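Long-range contacts in catabolite activation-like protein (Xanthomonas campestris pv. campestris, PDB 3IWZ), which acts as a homodimeric, DNA-binding global transcriptional regulator of virulence genes in the diffusible signal factor pathway, and apparently loses DNA binding when it binds c-di-GMP: residues T54-S60 / E109-Y115; R42-P48 / R98-T104. One frame throughout, in Å; residues are numbered along the deposited sequence.

Contact 1: residues T54-S60 / E109-Y115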
loop_
_atom_site.group_PDB
_atom_site.type_symbol
_atom_site.label_atom_id
_atom_site.label_comp_id
_atom_site.label_asym_id
_atom_site.label_seq_id
_atom_site.Cartn_x
_atom_site.Cartn_y
_atom_site.Cartn_z
ATOM N N THR D 54 8.169 -1.400 -18.446
ATOM C CA THR D 54 8.206 0.049 -18.570
ATOM C C THR D 54 7.791 0.836 -17.326
ATOM O O THR D 54 6.889 0.454 -16.585
ATOM C CB THR D 54 7.306 0.489 -19.742
ATOM O OG1 THR D 54 7.782 -0.111 -20.953
ATOM C CG2 THR D 54 7.311 2.002 -19.890
ATOM N N LEU D 55 8.456 1.960 -17.120
ATOM C CA LEU D 55 8.166 2.828 -15.997
ATOM C C LEU D 55 7.550 4.070 -16.622
ATOM O O LEU D 55 7.905 4.444 -17.734
ATOM C CB LEU D 55 9.467 3.201 -15.281
ATOM C CG LEU D 55 9.496 3.729 -13.847
ATOM C CD1 LEU D 55 10.590 4.796 -13.763
ATOM C CD2 LEU D 55 8.173 4.313 -13.441
ATOM N N TYR D 56 6.620 4.703 -15.921
ATOM C CA TYR D 56 6.011 5.917 -16.437
ATOM C C TYR D 56 6.213 7.073 -15.480
ATOM O O TYR D 56 6.207 6.893 -14.267
ATOM C CB TYR D 56 4.522 5.716 -16.661
ATOM C CG TYR D 56 4.187 4.788 -17.799
ATOM C CD1 TYR D 56 4.291 5.214 -19.123
ATOM C CD2 TYR D 56 3.737 3.496 -17.554
ATOM C CE1 TYR D 56 3.947 4.381 -20.170
ATOM C CE2 TYR D 56 3.391 2.652 -18.598
ATOM C CZ TYR D 56 3.497 3.101 -19.902
ATOM O OH TYR D 56 3.146 2.271 -20.934
ATOM N N TYR D 57 6.401 8.259 -16.047
ATOM C CA TYR D 57 6.564 9.483 -15.277
ATOM C C TYR D 57 5.500 10.436 -15.819
ATOM O O TYR D 57 5.501 10.755 -17.008
ATOM C CB TYR D 57 7.952 10.075 -15.498
ATOM C CG TYR D 57 8.146 11.421 -14.843
ATOM C CD1 TYR D 57 8.624 11.525 -13.539
ATOM C CD2 TYR D 57 7.835 12.591 -15.523
ATOM C CE1 TYR D 57 8.788 12.767 -12.930
ATOM C CE2 TYR D 57 7.995 13.837 -14.928
ATOM C CZ TYR D 57 8.472 13.917 -13.633
ATOM O OH TYR D 57 8.632 15.149 -13.050
ATOM N N VAL D 58 4.582 10.859 -14.955
ATOM C CA VAL D 58 3.513 11.768 -15.347
ATOM C C VAL D 58 4.044 13.186 -15.528
ATOM O O VAL D 58 4.358 13.866 -14.552
ATOM C CB VAL D 58 2.387 11.830 -14.285
ATOM C CG1 VAL D 58 1.259 12.716 -14.784
ATOM C CG2 VAL D 58 1.879 10.440 -13.954
ATOM N N ILE D 59 4.138 13.627 -16.778
ATOM C CA ILE D 59 4.623 14.968 -17.072
ATOM C C ILE D 59 3.504 15.986 -16.900
ATOM O O ILE D 59 3.707 17.073 -16.350
ATOM C CB ILE D 59 5.189 15.058 -18.507
ATOM C CG1 ILE D 59 6.533 14.321 -18.573
ATOM C CG2 ILE D 59 5.352 16.525 -18.912
ATOM C CD1 ILE D 59 7.260 14.436 -19.897
ATOM N N SER D 60 2.321 15.631 -17.379
ATOM C CA SER D 60 1.164 16.495 -17.268
ATOM C C SER D 60 -0.047 15.598 -17.314
ATOM O O SER D 60 -0.015 14.533 -17.920
ATOM C CB SER D 60 1.097 17.489 -18.432
ATOM O OG SER D 60 0.636 16.865 -19.622
ATOM N N GLU D 109 0.364 13.671 -20.604
ATOM C CA GLU D 109 1.658 13.570 -21.256
ATOM C C GLU D 109 2.451 12.668 -20.304
ATOM O O GLU D 109 2.654 13.015 -19.144
ATOM C CB GLU D 109 2.342 14.937 -21.365
ATOM C CG GLU D 109 2.994 15.167 -22.722
ATOM C CD GLU D 109 4.304 15.923 -22.643
ATOM O OE1 GLU D 109 4.330 17.024 -22.047
ATOM O OE2 GLU D 109 5.308 15.417 -23.190
ATOM N N LEU D 110 2.860 11.499 -20.781
ATOM C CA LEU D 110 3.616 10.569 -19.950
ATOM C C LEU D 110 4.929 10.210 -20.619
ATOM O O LEU D 110 4.962 9.890 -21.803
ATOM C CB LEU D 110 2.818 9.281 -19.708
ATOM C CG LEU D 110 1.410 9.406 -19.113
ATOM C CD1 LEU D 110 0.799 8.029 -18.957
ATOM C CD2 LEU D 110 1.471 10.114 -17.776
ATOM N N ALA D 111 6.011 10.271 -19.857
ATOM C CA ALA D 111 7.320 9.923 -20.375
ATOM C C ALA D 111 7.612 8.508 -19.900
ATOM O O ALA D 111 7.615 8.250 -18.699
ATOM C CB ALA D 111 8.370 10.887 -19.839
ATOM N N GLU D 112 7.844 7.589 -20.831
ATOM C CA GLU D 112 8.137 6.215 -20.461
ATOM C C GLU D 112 9.576 5.808 -20.764
ATOM O O GLU D 112 10.214 6.343 -21.676
ATOM C CB GLU D 112 7.167 5.243 -21.153
ATOM C CG GLU D 112 7.179 5.284 -22.670
ATOM C CD GLU D 112 6.453 4.098 -23.293
ATOM O OE1 GLU D 112 6.215 4.132 -24.519
ATOM O OE2 GLU D 112 6.132 3.129 -22.566
ATOM N N ILE D 113 10.077 4.866 -19.971
ATOM C CA ILE D 113 11.427 4.334 -20.119
ATOM C C ILE D 113 11.441 2.903 -19.591
ATOM O O ILE D 113 10.888 2.615 -18.523
ATOM C CB ILE D 113 12.470 5.173 -19.339
ATOM C CG1 ILE D 113 13.883 4.733 -19.742
ATOM C CG2 ILE D 113 12.282 4.984 -17.829
ATOM C CD1 ILE D 113 14.976 5.684 -19.290
ATOM N N SER D 114 12.066 2.008 -20.350
ATOM C CA SER D 114 12.136 0.602 -19.966
ATOM C C SER D 114 12.967 0.435 -18.705
ATOM O O SER D 114 13.921 1.182 -18.477
ATOM C CB SER D 114 12.756 -0.226 -21.092
ATOM O OG SER D 114 14.120 0.112 -21.282
ATOM N N TYR D 115 12.609 -0.546 -17.883
ATOM C CA TYR D 115 13.361 -0.784 -16.657
ATOM C C TYR D 115 14.822 -1.096 -16.998
ATOM O O TYR D 115 15.748 -0.484 -16.462
ATOM C CB TYR D 115 12.784 -1.973 -15.872
ATOM C CG TYR D 115 11.328 -1.859 -15.468
ATOM C CD1 TYR D 115 10.799 -0.656 -14.993
ATOM C CD2 TYR D 115 10.496 -2.978 -15.499
ATOM C CE1 TYR D 115 9.482 -0.574 -14.556
ATOM C CE2 TYR D 115 9.186 -2.907 -15.066
ATOM C CZ TYR D 115 8.685 -1.705 -14.595
ATOM O OH TYR D 115 7.403 -1.653 -14.140
#
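On the face of the sheet that carries T54, Y56 and V58, the E112 side chain lies alongside the Y56 ring, its carboxylate turned only 11° from the ring plane. E112 CG sits between the backbone N and the carbonyl carbon (chi1 59°) and the chain is extended beyond it, which carries the carboxylate along the ring. The methyl CG2 of T54 fills the angle between them, over one face of that ring and 3.5 Å from E112 CB. Farther along, L110 CD2 settles on V58, 3.9 Å from V58 CG2. On the opposite face the small A111 makes a hollow for the tip of I59, with I59 CD1 3.7 Å from A111 CB, while I59 CG2 rests against the bent E109 side chain. The Y115 ring covers the start of strand 54-58, one face over T54 N.

Between the two faces these inner strands of one beta-roll sheet pair antiparallel until a classic beta bulge, where E109 O accepts from both I59 N (2.9 Å) and S60 N (3.2 Å). Main-chain bonds thus hold the strands and apolar pairs mix with polar ones, while salt bridges from E109 to R36 and E112 to R37 probably tie strand 35-39 to the pair.

Contact 2: residues R42-P48 / R98-T104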
loop_
_atom_site.group_PDB
_atom_site.type_symbol
_atom_site.label_atom_id
_atom_site.label_comp_id
_atom_site.label_asym_id
_atom_site.label_seq_id
_atom_site.Cartn_x
_atom_site.Cartn_y
_atom_site.Cartn_z
ATOM N N ARG D 42 -9.616 9.085 -20.323
ATOM C CA ARG D 42 -10.285 7.784 -20.223
ATOM C C ARG D 42 -9.569 6.634 -20.923
ATOM O O ARG D 42 -10.182 5.640 -21.314
ATOM C CB ARG D 42 -11.721 7.889 -20.737
ATOM C CG ARG D 42 -12.650 8.549 -19.729
ATOM C CD ARG D 42 -14.056 8.744 -20.263
ATOM N NE ARG D 42 -15.021 8.711 -19.167
ATOM C CZ ARG D 42 -15.310 7.613 -18.477
ATOM N NH1 ARG D 42 -14.711 6.469 -18.781
ATOM N NH2 ARG D 42 -16.179 7.658 -17.474
ATOM N N THR D 43 -8.260 6.762 -21.056
ATOM C CA THR D 43 -7.469 5.735 -21.707
ATOM C C THR D 43 -6.741 4.889 -20.664
ATOM O O THR D 43 -5.944 5.412 -19.886
ATOM C CB THR D 43 -6.405 6.357 -22.615
ATOM O OG1 THR D 43 -7.011 7.322 -23.484
ATOM C CG2 THR D 43 -5.724 5.282 -23.435
ATOM N N ASP D 44 -7.018 3.592 -20.640
ATOM C CA ASP D 44 -6.334 2.714 -19.704
ATOM C C ASP D 44 -4.942 2.434 -20.296
ATOM O O ASP D 44 -4.801 1.608 -21.191
ATOM C CB ASP D 44 -7.132 1.411 -19.527
ATOM C CG ASP D 44 -8.363 1.585 -18.631
ATOM O OD1 ASP D 44 -8.648 2.714 -18.183
ATOM O OD2 ASP D 44 -9.055 0.582 -18.367
ATOM N N VAL D 45 -3.919 3.129 -19.806
ATOM C CA VAL D 45 -2.558 2.953 -20.318
ATOM C C VAL D 45 -2.056 1.508 -20.255
ATOM O O VAL D 45 -1.258 1.092 -21.092
ATOM C CB VAL D 45 -1.556 3.870 -19.593
ATOM C CG1 VAL D 45 -0.205 3.816 -20.308
ATOM C CG2 VAL D 45 -2.087 5.301 -19.554
ATOM N N PHE D 46 -2.494 0.761 -19.243
ATOM C CA PHE D 46 -2.163 -0.657 -19.109
ATOM C C PHE D 46 -3.081 -1.304 -18.074
ATOM O O PHE D 46 -3.483 -0.667 -17.090
ATOM C CB PHE D 46 -0.663 -0.903 -18.795
ATOM C CG PHE D 46 -0.206 -0.441 -17.439
ATOM C CD1 PHE D 46 -0.750 -0.974 -16.278
ATOM C CD2 PHE D 46 0.800 0.505 -17.328
ATOM C CE1 PHE D 46 -0.302 -0.574 -15.030
ATOM C CE2 PHE D 46 1.257 0.913 -16.080
ATOM C CZ PHE D 46 0.705 0.373 -14.930
ATOM N N ARG D 47 -3.430 -2.566 -18.321
ATOM C CA ARG D 47 -4.329 -3.309 -17.449
ATOM C C ARG D 47 -3.631 -4.543 -16.871
ATOM O O ARG D 47 -2.602 -4.985 -17.387
ATOM C CB ARG D 47 -5.570 -3.713 -18.250
ATOM C CG ARG D 47 -6.033 -2.616 -19.205
ATOM C CD ARG D 47 -7.431 -2.835 -19.760
ATOM N NE ARG D 47 -8.450 -2.609 -18.743
ATOM C CZ ARG D 47 -9.020 -3.575 -18.036
ATOM N NH1 ARG D 47 -8.678 -4.841 -18.244
ATOM N NH2 ARG D 47 -9.918 -3.274 -17.112
ATOM N N PRO D 48 -4.173 -5.112 -15.782
ATOM C CA PRO D 48 -3.503 -6.293 -15.228
ATOM C C PRO D 48 -3.306 -7.322 -16.330
ATOM O O PRO D 48 -4.236 -7.606 -17.082
ATOM C CB PRO D 48 -4.478 -6.771 -14.150
ATOM C CG PRO D 48 -5.125 -5.506 -13.702
ATOM C CD PRO D 48 -5.377 -4.775 -15.002
ATOM N N ARG D 98 1.556 -6.651 -15.169
ATOM C CA ARG D 98 1.045 -5.566 -14.336
ATOM C C ARG D 98 0.049 -6.170 -13.363
ATOM O O ARG D 98 -0.512 -7.234 -13.622
ATOM C CB ARG D 98 0.305 -4.529 -15.185
ATOM C CG ARG D 98 1.133 -3.814 -16.236
ATOM C CD ARG D 98 2.219 -2.966 -15.641
ATOM N NE ARG D 98 2.921 -2.231 -16.679
ATOM C CZ ARG D 98 4.033 -1.528 -16.491
ATOM N NH1 ARG D 98 4.581 -1.454 -15.279
ATOM N NH2 ARG D 98 4.611 -0.913 -17.525
ATOM N N GLU D 99 -0.184 -5.488 -12.249
ATOM C CA GLU D 99 -1.136 -5.977 -11.265
ATOM C C GLU D 99 -2.308 -5.003 -11.105
ATOM O O GLU D 99 -3.292 -5.304 -10.437
ATOM C CB GLU D 99 -0.444 -6.190 -9.913
ATOM C CG GLU D 99 -0.930 -7.451 -9.197
ATOM C CD GLU D 99 -0.479 -8.706 -9.906
ATOM O OE1 GLU D 99 -1.313 -9.606 -10.115
ATOM O OE2 GLU D 99 0.715 -8.796 -10.256
ATOM N N VAL D 100 -2.209 -3.837 -11.730
ATOM C CA VAL D 100 -3.276 -2.847 -11.621
ATOM C C VAL D 100 -3.518 -2.132 -12.944
ATOM O O VAL D 100 -2.762 -2.302 -13.905
ATOM C CB VAL D 100 -2.931 -1.758 -10.572
ATOM C CG1 VAL D 100 -2.594 -2.393 -9.241
ATOM C CG2 VAL D 100 -1.768 -0.909 -11.063
ATOM N N ILE D 101 -4.569 -1.320 -12.960
ATOM C CA ILE D 101 -4.946 -0.508 -14.110
ATOM C C ILE D 101 -4.425 0.910 -13.923
ATOM O O ILE D 101 -4.563 1.487 -12.843
ATOM C CB ILE D 101 -6.471 -0.348 -14.254
ATOM C CG1 ILE D 101 -7.162 -1.703 -14.363
ATOM C CG2 ILE D 101 -6.774 0.496 -15.484
ATOM C CD1 ILE D 101 -8.685 -1.592 -14.532
ATOM N N LEU D 102 -3.832 1.457 -14.983
ATOM C CA LEU D 102 -3.338 2.831 -15.006
ATOM C C LEU D 102 -4.254 3.524 -16.016
ATOM O O LEU D 102 -4.166 3.280 -17.223
ATOM C CB LEU D 102 -1.893 2.898 -15.495
ATOM C CG LEU D 102 -1.363 4.312 -15.749
ATOM C CD1 LEU D 102 -1.327 5.096 -14.437
ATOM C CD2 LEU D 102 0.026 4.241 -16.372
ATOM N N ARG D 103 -5.129 4.388 -15.516
ATOM C CA ARG D 103 -6.108 5.069 -16.353
ATOM C C ARG D 103 -6.028 6.594 -16.277
ATOM O O ARG D 103 -6.065 7.176 -15.192
ATOM C CB ARG D 103 -7.495 4.566 -15.934
ATOM C CG ARG D 103 -8.703 5.305 -16.464
ATOM C CD ARG D 103 -9.968 4.702 -15.848
ATOM N NE ARG D 103 -10.143 3.297 -16.226
ATOM C CZ ARG D 103 -10.995 2.457 -15.639
ATOM N NH1 ARG D 103 -11.764 2.864 -14.632
ATOM N NH2 ARG D 103 -11.083 1.209 -16.066
ATOM N N THR D 104 -5.900 7.239 -17.435
ATOM C CA THR D 104 -5.847 8.703 -17.499
ATOM C C THR D 104 -7.222 9.255 -17.114
ATOM O O THR D 104 -8.246 8.720 -17.529
ATOM C CB THR D 104 -5.516 9.207 -18.925
ATOM O OG1 THR D 104 -6.547 8.782 -19.835
ATOM C CG2 THR D 104 -4.165 8.673 -19.387
#
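The charged part of the contact is a side-on salt bridge in which R103 grips D44 with two nitrogens, NE on OD1 and NH2 on OD2. Both bonds use the syn lone pairs of the carboxylate, and the two flat groups are nearly coplanar, 14° apart. R103 NH2 lies 3.1 Å from D44 OD2, with an N-H...O angle of 168°. D44 OD2 also accepts a hydrogen bond from R47 NE, at 3.3 Å, on its anti lone pair, so three bonds from two arginines fix the rotation of the carboxylate and probably favour its ionised form. E74, on strand 74-80, gives R103 a second acidic partner.

Stacking centres on F46. The R98 guanidinium lies over one ring face as a cation-pi pair, its CZ 4.1 Å from the F46 centroid, and the bend in the arginine chain at chi2 (-65°) also brings CD over the ring. L102 CB makes a CH-pi contact with the opposite face, 3.7 Å from the F46 centroid, and V100 O meets the ring edge in its plane. R98 NH2 is bonded to T54 O, which helps to fix the guanidinium on the ring.

Among apolar contacts, V45 and L102 lie side by side, with V45 CB 3.6 Å from L102 CD2, and P48 CD touches I101 CG1.

The backbone is joined by L102 N to F46 O (3.0 Å) and T104 N to T43 O, supplemented by T43 N to T104 OG1 (2.9 Å). T104 OG1 is also hydrogen-bonded to P40 O.

An edge strand that turns a corner at V45 and pairs antiparallel with 101-104 fits the beta-roll of the cyclic nucleotide-binding domain of CRP-family regulators.

Contacts 1 and 2 lie with their centres about 13 Å apart in the cyclic nucleotide-binding domain, each in a different four-stranded antiparallel sheet. Contact 1 joins two inner strands, 54-58 and 108-114; contact 2 joins edge strand 44-46 to 101-104. Along the chain their segments alternate, 42-48, 54-60, 98-104 and 109-115, so each sheet takes one strand from each of two successive pairs. The sheets meet where Y56 packs on F46 and V45, with Y56 CE2 3.6 Å from F46 CD2, joining the two sheets of the beta-roll. On the dimer side, E99 of contact 2 pairs with R150 of the second subunit, whereas contact 1 is not touched by the second subunit.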